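Local coordinates for protein VMB-1 (Vibrio alginolyticus, PDB 6JV4) that binds two zinc ions and, as a subclass B1 metallo-beta-lactamase, probably hydrolyses beta-lactam antibiotics to substituted beta-amino acids, at residues V79-H84 with I149-P154; N155-F160 with D197-V202; G161-K166 with P203-V208. All coordinates share one frame; numbering follows the deposited sequence.

Overall arrangement
All three contacts use strands of one five-stranded mixed sheet (150-153, 158-162, 200-203), and contact 1 bridges from it to the loop after strand 74-79 of the seven-stranded sheet. Contacts 1 and 3 are buried and each supplies ligands to one zinc; contact 2, its centre about 13 Å from that of the chain, is only partly buried. Contact 1 relies on one backbone bond and aliphatic packing, contact 2 on regular parallel pairing; in contact 3 one last parallel bridge remains, and metal coordination and a water join in beyond it. A probable backbone hydrogen bond, Val-151 O to Phe-160 N, joins contacts 1 and 2, and another, Val-202 O to Gly-161 N, joins contacts 2 and 3.

Contact 1. Residues V79-H84 with I149-P154; sequences VVTHFH and IVVWLP. With ZN (zinc ion), chain E.
The carbonyl oxygen of Thr-81 receives the backbone N-H of Ile-149, with Thr-81 O and Ile-149 N 3.0 Å apart. The bond is nearly straight, 165° at the hydrogen, and the donor lies in the carbonyl plane. It is the single hydrogen bond between 79-84 and 149-154, made where the first segment has left strand 74-79 and the second is about to enter strand 150-153.

Ile-149 lays its longer branch alongside this bond. CG1 stands between its own backbone N and carbonyl carbon (chi1 53°), which brings Ile-149 CG1 to 3.5 Å from Thr-81 CA. From there Ile-149 CD1 reaches Val-80 O at 3.6 Å and Val-79 CG2 at 4.0 Å. Thr-81 divides its branches: OG1 hydrogen-bonds Asp-53 OD1, while the methyl CG2 meets Val-151 CG2 at 3.9 Å, the two side chains crossing at about a right angle. Since Val-79 bonds through its backbone to Met-51 and Asp-53, and Val-151 to Phe-160, these aliphatic groups pack one sheet against the other.

Beyond this packing the loop turns to the metal. His-82 NE2 binds zinc at 2.1 Å and His-84 ND1 at 2.0 Å, and His-144 is the third protein ligand. His-84 ND1 lies at the edge of the His-82 ring, in its plane; the 3.1 Å between His-82 NE2 and His-84 ND1 reflects their shared metal and is no hydrogen bond. On its far nitrogen, NE2, the His-84 ring is held by Asp-178 OD2, a second-shell bond that limits its rotation. Together with Asp-86, the alternating histidines form the HxHxD zinc-binding motif of the metallo-beta-lactamase superfamily.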
loop_
_atom_site.group_PDB
_atom_site.type_symbol
_atom_site.label_atom_id
_atom_site.label_comp_id
_atom_site.label_asym_id
_atom_site.label_seq_id
_atom_site.Cartn_x
_atom_site.Cartn_y
_atom_site.Cartn_z
ATOM N N VAL A 79 -7.798 3.289 2.137
ATOM C CA VAL A 79 -7.399 3.444 0.726
ATOM C C VAL A 79 -6.625 2.188 0.334
ATOM O O VAL A 79 -5.853 1.646 1.168
ATOM C CB VAL A 79 -6.567 4.712 0.464
ATOM C CG1 VAL A 79 -5.255 4.727 1.241
ATOM C CG2 VAL A 79 -6.313 4.918 -1.022
ATOM N N VAL A 80 -6.880 1.675 -0.855
ATOM C CA VAL A 80 -6.170 0.468 -1.359
ATOM C C VAL A 80 -5.234 0.911 -2.473
ATOM O O VAL A 80 -5.632 1.775 -3.289
ATOM C CB VAL A 80 -7.140 -0.645 -1.809
ATOM C CG1 VAL A 80 -8.078 -1.022 -0.675
ATOM C CG2 VAL A 80 -7.904 -0.302 -3.049
ATOM N N THR A 81 -4.009 0.416 -2.464
ATOM C CA THR A 81 -2.943 1.001 -3.305
ATOM C C THR A 81 -2.801 0.255 -4.618
ATOM O O THR A 81 -2.061 0.793 -5.480
ATOM C CB THR A 81 -1.652 1.193 -2.519
ATOM O OG1 THR A 81 -1.163 -0.055 -2.039
ATOM C CG2 THR A 81 -1.878 2.198 -1.403
ATOM N N HIS A 82 -3.381 -0.937 -4.758
ATOM C CA HIS A 82 -3.535 -1.554 -6.093
ATOM C C HIS A 82 -4.554 -2.678 -6.030
ATOM O O HIS A 82 -5.074 -2.916 -4.954
ATOM C CB HIS A 82 -2.232 -1.989 -6.735
ATOM C CG HIS A 82 -1.556 -3.181 -6.181
ATOM N ND1 HIS A 82 -0.933 -3.154 -4.969
ATOM C CD2 HIS A 82 -1.318 -4.406 -6.717
ATOM C CE1 HIS A 82 -0.324 -4.321 -4.765
ATOM N NE2 HIS A 82 -0.598 -5.124 -5.807
ATOM N N PHE A 83 -4.927 -3.211 -7.191
ATOM C CA PHE A 83 -6.119 -4.091 -7.272
ATOM C C PHE A 83 -5.828 -5.501 -6.754
ATOM O O PHE A 83 -6.817 -6.246 -6.566
ATOM C CB PHE A 83 -6.672 -4.135 -8.698
ATOM C CG PHE A 83 -5.930 -5.013 -9.660
ATOM C CD1 PHE A 83 -4.753 -4.583 -10.235
ATOM C CD2 PHE A 83 -6.424 -6.274 -10.008
ATOM C CE1 PHE A 83 -4.079 -5.367 -11.164
ATOM C CE2 PHE A 83 -5.734 -7.051 -10.923
ATOM C CZ PHE A 83 -4.607 -6.582 -11.534
ATOM N N HIS A 84 -4.566 -5.898 -6.562
ATOM C CA HIS A 84 -4.235 -7.267 -6.082
ATOM C C HIS A 84 -4.784 -7.473 -4.652
ATOM O O HIS A 84 -4.942 -6.516 -3.872
ATOM C CB HIS A 84 -2.738 -7.558 -6.166
ATOM C CG HIS A 84 -2.185 -7.694 -7.535
ATOM N ND1 HIS A 84 -0.841 -7.561 -7.787
ATOM C CD2 HIS A 84 -2.762 -7.942 -8.725
ATOM C CE1 HIS A 84 -0.605 -7.755 -9.069
ATOM N NE2 HIS A 84 -1.779 -8.000 -9.676
ATOM N N ILE A 149 -0.675 3.100 -6.720
ATOM C CA ILE A 149 -0.464 4.453 -6.139
ATOM C C ILE A 149 0.465 4.367 -4.947
ATOM O O ILE A 149 0.628 3.305 -4.327
ATOM C CB ILE A 149 -1.829 5.066 -5.725
ATOM C CG1 ILE A 149 -2.636 4.151 -4.831
ATOM C CG2 ILE A 149 -2.621 5.454 -6.969
ATOM C CD1 ILE A 149 -3.815 4.824 -4.138
ATOM N N VAL A 150 1.039 5.516 -4.583
ATOM C CA VAL A 150 1.791 5.637 -3.327
ATOM C C VAL A 150 1.040 6.629 -2.436
ATOM O O VAL A 150 0.214 7.419 -2.935
ATOM C CB VAL A 150 3.247 6.057 -3.586
ATOM C CG1 VAL A 150 3.966 5.037 -4.466
ATOM C CG2 VAL A 150 3.344 7.474 -4.142
ATOM N N VAL A 151 1.376 6.585 -1.164
ATOM C CA VAL A 151 0.703 7.466 -0.187
ATOM C C VAL A 151 1.784 8.127 0.641
ATOM O O VAL A 151 2.614 7.417 1.211
ATOM C CB VAL A 151 -0.310 6.718 0.675
ATOM C CG1 VAL A 151 -1.067 7.713 1.555
ATOM C CG2 VAL A 151 -1.257 5.890 -0.189
ATOM N N TRP A 152 1.760 9.452 0.678
ATOM C CA TRP A 152 2.725 10.287 1.413
ATOM C C TRP A 152 2.138 10.822 2.697
ATOM O O TRP A 152 1.026 11.295 2.652
ATOM C CB TRP A 152 3.127 11.453 0.513
ATOM C CG TRP A 152 4.054 12.477 1.102
ATOM C CD1 TRP A 152 3.783 13.814 1.151
ATOM C CD2 TRP A 152 5.409 12.328 1.571
ATOM N NE1 TRP A 152 4.862 14.506 1.642
ATOM C CE2 TRP A 152 5.869 13.617 1.928
ATOM C CE3 TRP A 152 6.294 11.251 1.733
ATOM C CZ2 TRP A 152 7.180 13.850 2.349
ATOM C CZ3 TRP A 152 7.565 11.472 2.206
ATOM C CH2 TRP A 152 8.020 12.766 2.507
ATOM N N LEU A 153 2.875 10.702 3.799
ATOM C CA LEU A 153 2.450 11.210 5.119
ATOM C C LEU A 153 3.389 12.375 5.419
ATOM O O LEU A 153 4.507 12.160 5.865
ATOM C CB LEU A 153 2.568 10.095 6.153
ATOM C CG LEU A 153 1.834 8.799 5.830
ATOM C CD1 LEU A 153 1.935 7.799 6.994
ATOM C CD2 LEU A 153 0.412 9.035 5.444
ATOM N N PRO A 154 2.995 13.617 5.058
ATOM C CA PRO A 154 3.910 14.743 5.094
ATOM C C PRO A 154 4.403 15.056 6.511
ATOM O O PRO A 154 5.536 15.559 6.639
ATOM C CB PRO A 154 3.054 15.888 4.488
ATOM C CG PRO A 154 1.623 15.481 4.703
ATOM C CD PRO A 154 1.708 13.981 4.438
HETATM ZN ZN ZN E . 0.485 -6.818 -6.496
#

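Contact 2. Residues N155-F160 with D197-V202; sequences NEKILF and DAKLVV
Ile-158 and Leu-200 lie side by side and point the same way, one pair in the parallel strands of a beta-alpha-beta unit whose helix is 184-194. The strand segments 158-160 and 200-202 run 4.8 Å apart at 16°, and their side chains alternate between two faces of the sheet. On the face of Ile-158, its CG1 rests 4.1 Å from Leu-200 CB, and its CG2 lies 4.2 Å from Val-202 CG2, the two side chains set obliquely. Farther along that face, Phe-160 sets CG anti to its backbone N (chi1 -175°), bringing ring atom CD1 to 3.7 Å from Val-202 CG1; the methyl meets the ring obliquely. Leu-159 points to the other face, where its CB packs loosely against Ala-198 and Val-201, with Trp-152 of the next strand also touching.

The pairing is confirmed by two backbone bonds, Leu-159 N to Leu-200 O and Leu-159 O from Val-202 N, each 2.9 Å between the atoms named. At the strand entrance Lys-157 and Lys-199 run alongside each other in the same direction, through their aliphatic parts, while Lys-157 NZ bonds Pro-154 O. Lys-157 and Ile-158 together face Leu-153 as a G1 beta bulge. From this bulge Lys-157 O accepts two N-H groups: Lys-199 N lies 2.8 Å from Lys-157 O, and Leu-200 N, more weakly bound, lies 3.3 Å from Lys-157 O.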
loop_
_atom_site.group_PDB
_atom_site.type_symbol
_atom_site.label_atom_id
_atom_site.label_comp_id
_atom_site.label_asym_id
_atom_site.label_seq_id
_atom_site.Cartn_x
_atom_site.Cartn_y
_atom_site.Cartn_z
ATOM N N ASN A 155 3.591 14.825 7.544
ATOM C CA ASN A 155 4.020 15.188 8.925
ATOM C C ASN A 155 5.212 14.336 9.354
ATOM O O ASN A 155 6.098 14.879 10.051
ATOM C CB ASN A 155 2.859 15.132 9.915
ATOM C CG ASN A 155 1.768 16.086 9.495
ATOM O OD1 ASN A 155 2.061 17.245 9.229
ATOM N ND2 ASN A 155 0.539 15.631 9.395
ATOM N N GLU A 156 5.249 13.047 9.006
ATOM C CA GLU A 156 6.301 12.104 9.450
ATOM C C GLU A 156 7.350 11.815 8.360
ATOM O O GLU A 156 8.339 11.096 8.661
ATOM C CB GLU A 156 5.625 10.780 9.788
ATOM C CG GLU A 156 4.615 10.881 10.901
ATOM C CD GLU A 156 3.212 11.372 10.618
ATOM O OE1 GLU A 156 2.851 11.583 9.437
ATOM O OE2 GLU A 156 2.493 11.607 11.613
ATOM N N LYS A 157 7.136 12.295 7.157
ATOM C CA LYS A 157 7.983 12.054 5.963
ATOM C C LYS A 157 8.051 10.535 5.743
ATOM O O LYS A 157 9.120 9.991 5.394
ATOM C CB LYS A 157 9.378 12.661 6.124
ATOM C CG LYS A 157 9.420 14.128 6.564
ATOM C CD LYS A 157 8.712 14.999 5.574
ATOM C CE LYS A 157 8.714 16.475 5.940
ATOM N NZ LYS A 157 7.872 16.712 7.130
ATOM N N ILE A 158 6.899 9.887 5.867
ATOM C CA ILE A 158 6.780 8.440 5.559
ATOM C C ILE A 158 6.153 8.313 4.189
ATOM O O ILE A 158 5.029 8.832 3.982
ATOM C CB ILE A 158 5.993 7.695 6.622
ATOM C CG1 ILE A 158 6.735 7.723 7.956
ATOM C CG2 ILE A 158 5.680 6.267 6.138
ATOM C CD1 ILE A 158 5.927 7.248 9.118
ATOM N N LEU A 159 6.804 7.561 3.319
ATOM C CA LEU A 159 6.219 7.274 2.002
ATOM C C LEU A 159 5.810 5.802 1.983
ATOM O O LEU A 159 6.717 4.930 2.100
ATOM C CB LEU A 159 7.257 7.534 0.909
ATOM C CG LEU A 159 6.749 7.172 -0.486
ATOM C CD1 LEU A 159 5.587 8.080 -0.871
ATOM C CD2 LEU A 159 7.907 7.299 -1.494
ATOM N N PHE A 160 4.518 5.521 1.903
ATOM C CA PHE A 160 4.007 4.137 1.656
ATOM C C PHE A 160 4.094 3.848 0.172
ATOM O O PHE A 160 3.374 4.417 -0.645
ATOM C CB PHE A 160 2.571 3.920 2.138
ATOM C CG PHE A 160 2.162 2.483 1.977
ATOM C CD1 PHE A 160 2.671 1.528 2.838
ATOM C CD2 PHE A 160 1.337 2.089 0.940
ATOM C CE1 PHE A 160 2.337 0.188 2.686
ATOM C CE2 PHE A 160 1.029 0.745 0.763
ATOM C CZ PHE A 160 1.540 -0.210 1.619
ATOM N N ASP A 197 12.600 14.362 0.331
ATOM C CA ASP A 197 12.569 14.506 1.797
ATOM C C ASP A 197 12.019 13.249 2.473
ATOM O O ASP A 197 11.806 13.281 3.676
ATOM C CB ASP A 197 11.770 15.741 2.188
ATOM C CG ASP A 197 10.369 15.889 1.613
ATOM O OD1 ASP A 197 10.036 15.270 0.562
ATOM O OD2 ASP A 197 9.625 16.675 2.191
ATOM N N ALA A 198 11.727 12.167 1.731
ATOM C CA ALA A 198 11.265 10.915 2.367
ATOM C C ALA A 198 12.300 10.428 3.396
ATOM O O ALA A 198 13.479 10.279 3.044
ATOM C CB ALA A 198 10.982 9.870 1.316
ATOM N N LYS A 199 11.830 10.115 4.585
ATOM C CA LYS A 199 12.703 9.578 5.654
ATOM C C LYS A 199 12.552 8.074 5.764
ATOM O O LYS A 199 13.548 7.418 6.100
ATOM C CB LYS A 199 12.414 10.285 6.969
ATOM C CG LYS A 199 12.810 11.755 6.909
ATOM C CD LYS A 199 14.299 11.997 6.601
ATOM C CE LYS A 199 14.707 13.459 6.735
ATOM N NZ LYS A 199 14.268 14.256 5.565
ATOM N N LEU A 200 11.352 7.560 5.544
ATOM C CA LEU A 200 11.068 6.115 5.677
ATOM C C LEU A 200 10.245 5.765 4.456
ATOM O O LEU A 200 9.353 6.542 4.130
ATOM C CB LEU A 200 10.260 5.874 6.947
ATOM C CG LEU A 200 10.039 4.415 7.352
ATOM C CD1 LEU A 200 11.347 3.720 7.672
ATOM C CD2 LEU A 200 9.133 4.398 8.570
ATOM N N VAL A 201 10.637 4.718 3.778
ATOM C CA VAL A 201 9.884 4.183 2.629
ATOM C C VAL A 201 9.421 2.771 2.998
ATOM O O VAL A 201 10.243 1.952 3.470
ATOM C CB VAL A 201 10.760 4.177 1.367
ATOM C CG1 VAL A 201 10.005 3.524 0.212
ATOM C CG2 VAL A 201 11.237 5.570 1.017
ATOM N N VAL A 202 8.107 2.562 2.961
ATOM C CA VAL A 202 7.528 1.248 3.302
ATOM C C VAL A 202 7.236 0.512 2.004
ATOM O O VAL A 202 6.356 0.954 1.252
ATOM C CB VAL A 202 6.260 1.418 4.161
ATOM C CG1 VAL A 202 5.677 0.069 4.500
ATOM C CG2 VAL A 202 6.531 2.230 5.422
#

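Contact 3. Residues G161-K166 with P203-V208; sequences GGCFVK and PGHGEV. With ZN (zinc ion), chain F.
The imidazole of His-205 meets Cys-163 SG obliquely: the sulfur is 4.2 Å from the ring centroid and 49° off the normal. Zinc explains the approach. His-205 NE2 binds it at 2.1 Å and Cys-163 SG at 2.3 Å, and the two ligand atoms, His-205 NE2 and Cys-163 SG, come within 3.4 Å of each other. Cys-163 SG stands opposite its own carbonyl carbon (chi1 -66°), the setting in which it reaches the zinc. The far ring nitrogen of His-205, ND1, is hydrogen-bonded to Gly-37 O, so the ring is held at both nitrogens and its rotation is fixed. Asp-86 completes the protein ligands, giving the Asp-Cys-His zinc site of subclass B1 enzymes.

Behind the metal, two overlapping beta turns, type II' from Gly-161 and type I from Gly-162, bend the chain aside after strand 158-162. Gly-162 O accepts two N-H groups, Val-165 N at 3.0 Å, closing the type I turn, and, more weakly, Gly-204 N at 2.9 Å, where the angle at the hydrogen is only 137°. Positive phi at Gly-162 fits the turn. Val-165 O is also shared: the oxygen of a water lies 2.7 Å from Val-165 O and donates to it while accepting from His-205 N, joining the turn to the ligand's backbone, and Pro-203 CB packs 3.2 Å from the same Val-165 O.

Gly-162 pairs in parallel with Pro-203 at the end of strands 158-162 and 200-203. From there Val-165 reaches Met-188 of helix 184-194, and both Val-165 and Pro-203 lie against Leu-213 of helix 212-226.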
loop_
_atom_site.group_PDB
_atom_site.type_symbol
_atom_site.label_atom_id
_atom_site.label_comp_id
_atom_site.label_asym_id
_atom_site.label_seq_id
_atom_site.Cartn_x
_atom_site.Cartn_y
_atom_site.Cartn_z
ATOM N N GLY A 161 5.063 3.024 -0.208
ATOM C CA GLY A 161 5.326 2.668 -1.603
ATOM C C GLY A 161 4.432 1.553 -2.119
ATOM O O GLY A 161 4.121 1.501 -3.322
ATOM N N GLY A 162 3.955 0.706 -1.224
ATOM C CA GLY A 162 3.185 -0.465 -1.625
ATOM C C GLY A 162 3.978 -1.337 -2.566
ATOM O O GLY A 162 5.246 -1.296 -2.558
ATOM N N CYS A 163 3.309 -2.113 -3.399
ATOM C CA CYS A 163 4.039 -3.092 -4.228
ATOM C C CYS A 163 4.794 -2.463 -5.392
ATOM O O CYS A 163 5.578 -3.163 -6.024
ATOM C CB CYS A 163 3.120 -4.213 -4.653
ATOM S SG CYS A 163 2.628 -5.143 -3.172
ATOM N N PHE A 164 4.602 -1.162 -5.647
ATOM C CA PHE A 164 5.421 -0.370 -6.572
ATOM C C PHE A 164 6.860 -0.259 -6.081
ATOM O O PHE A 164 7.757 0.055 -6.953
ATOM C CB PHE A 164 4.789 1.011 -6.639
ATOM C CG PHE A 164 5.420 2.009 -7.569
ATOM C CD1 PHE A 164 5.282 1.871 -8.940
ATOM C CD2 PHE A 164 6.097 3.108 -7.058
ATOM C CE1 PHE A 164 5.824 2.803 -9.803
ATOM C CE2 PHE A 164 6.704 3.997 -7.933
ATOM C CZ PHE A 164 6.532 3.871 -9.297
ATOM N N VAL A 165 7.101 -0.419 -4.784
ATOM C CA VAL A 165 8.485 -0.316 -4.220
ATOM C C VAL A 165 8.899 -1.685 -3.670
ATOM O O VAL A 165 8.173 -2.276 -2.854
ATOM C CB VAL A 165 8.604 0.785 -3.158
ATOM C CG1 VAL A 165 10.002 0.864 -2.571
ATOM C CG2 VAL A 165 8.131 2.118 -3.735
ATOM N N LYS A 166 10.067 -2.158 -4.116
ATOM C CA LYS A 166 10.645 -3.418 -3.596
ATOM C C LYS A 166 11.537 -3.090 -2.397
ATOM O O LYS A 166 12.012 -1.962 -2.247
ATOM C CB LYS A 166 11.471 -4.106 -4.692
ATOM C CG LYS A 166 10.742 -4.344 -6.004
ATOM C CD LYS A 166 9.444 -5.131 -5.848
ATOM C CE LYS A 166 9.616 -6.572 -5.432
ATOM N NZ LYS A 166 8.312 -7.293 -5.468
ATOM N N PRO A 203 7.954 -0.587 1.703
ATOM C CA PRO A 203 7.633 -1.410 0.558
ATOM C C PRO A 203 6.448 -2.307 0.895
ATOM O O PRO A 203 6.139 -2.555 2.043
ATOM C CB PRO A 203 8.901 -2.186 0.312
ATOM C CG PRO A 203 9.391 -2.465 1.732
ATOM C CD PRO A 203 9.055 -1.197 2.490
ATOM N N GLY A 204 5.769 -2.756 -0.164
ATOM C CA GLY A 204 4.635 -3.678 -0.018
ATOM C C GLY A 204 5.032 -4.979 0.637
ATOM O O GLY A 204 4.182 -5.580 1.353
ATOM N N HIS A 205 6.228 -5.461 0.353
ATOM C CA HIS A 205 6.810 -6.687 0.959
ATOM C C HIS A 205 8.193 -6.389 1.492
ATOM O O HIS A 205 8.910 -5.588 0.889
ATOM C CB HIS A 205 6.884 -7.842 -0.066
ATOM C CG HIS A 205 5.588 -8.077 -0.747
ATOM N ND1 HIS A 205 4.507 -8.597 -0.082
ATOM C CD2 HIS A 205 5.142 -7.807 -1.986
ATOM C CE1 HIS A 205 3.457 -8.614 -0.869
ATOM N NE2 HIS A 205 3.807 -8.142 -2.012
ATOM N N GLY A 206 8.645 -7.101 2.528
ATOM C CA GLY A 206 10.012 -6.906 3.019
ATOM C C GLY A 206 10.205 -5.722 3.964
ATOM O O GLY A 206 9.240 -5.170 4.489
ATOM N N GLU A 207 11.467 -5.448 4.278
ATOM C CA GLU A 207 11.855 -4.491 5.327
ATOM C C GLU A 207 11.638 -3.065 4.846
ATOM O O GLU A 207 11.986 -2.719 3.696
ATOM C CB GLU A 207 13.322 -4.633 5.752
ATOM C CG GLU A 207 13.625 -5.892 6.510
ATOM C CD GLU A 207 15.132 -6.123 6.626
ATOM O OE1 GLU A 207 15.631 -7.117 6.023
ATOM O OE2 GLU A 207 15.795 -5.272 7.259
ATOM N N VAL A 208 11.196 -2.251 5.775
ATOM C CA VAL A 208 11.161 -0.779 5.571
ATOM C C VAL A 208 12.608 -0.311 5.400
ATOM O O VAL A 208 13.537 -0.935 5.958
ATOM C CB VAL A 208 10.468 -0.047 6.726
ATOM C CG1 VAL A 208 9.062 -0.579 6.916
ATOM C CG2 VAL A 208 11.235 -0.086 8.037
HETATM ZN ZN ZN F . 2.404 -7.465 -3.441
HETATM O O HOH W 1 7.306 -4.775 -2.397
#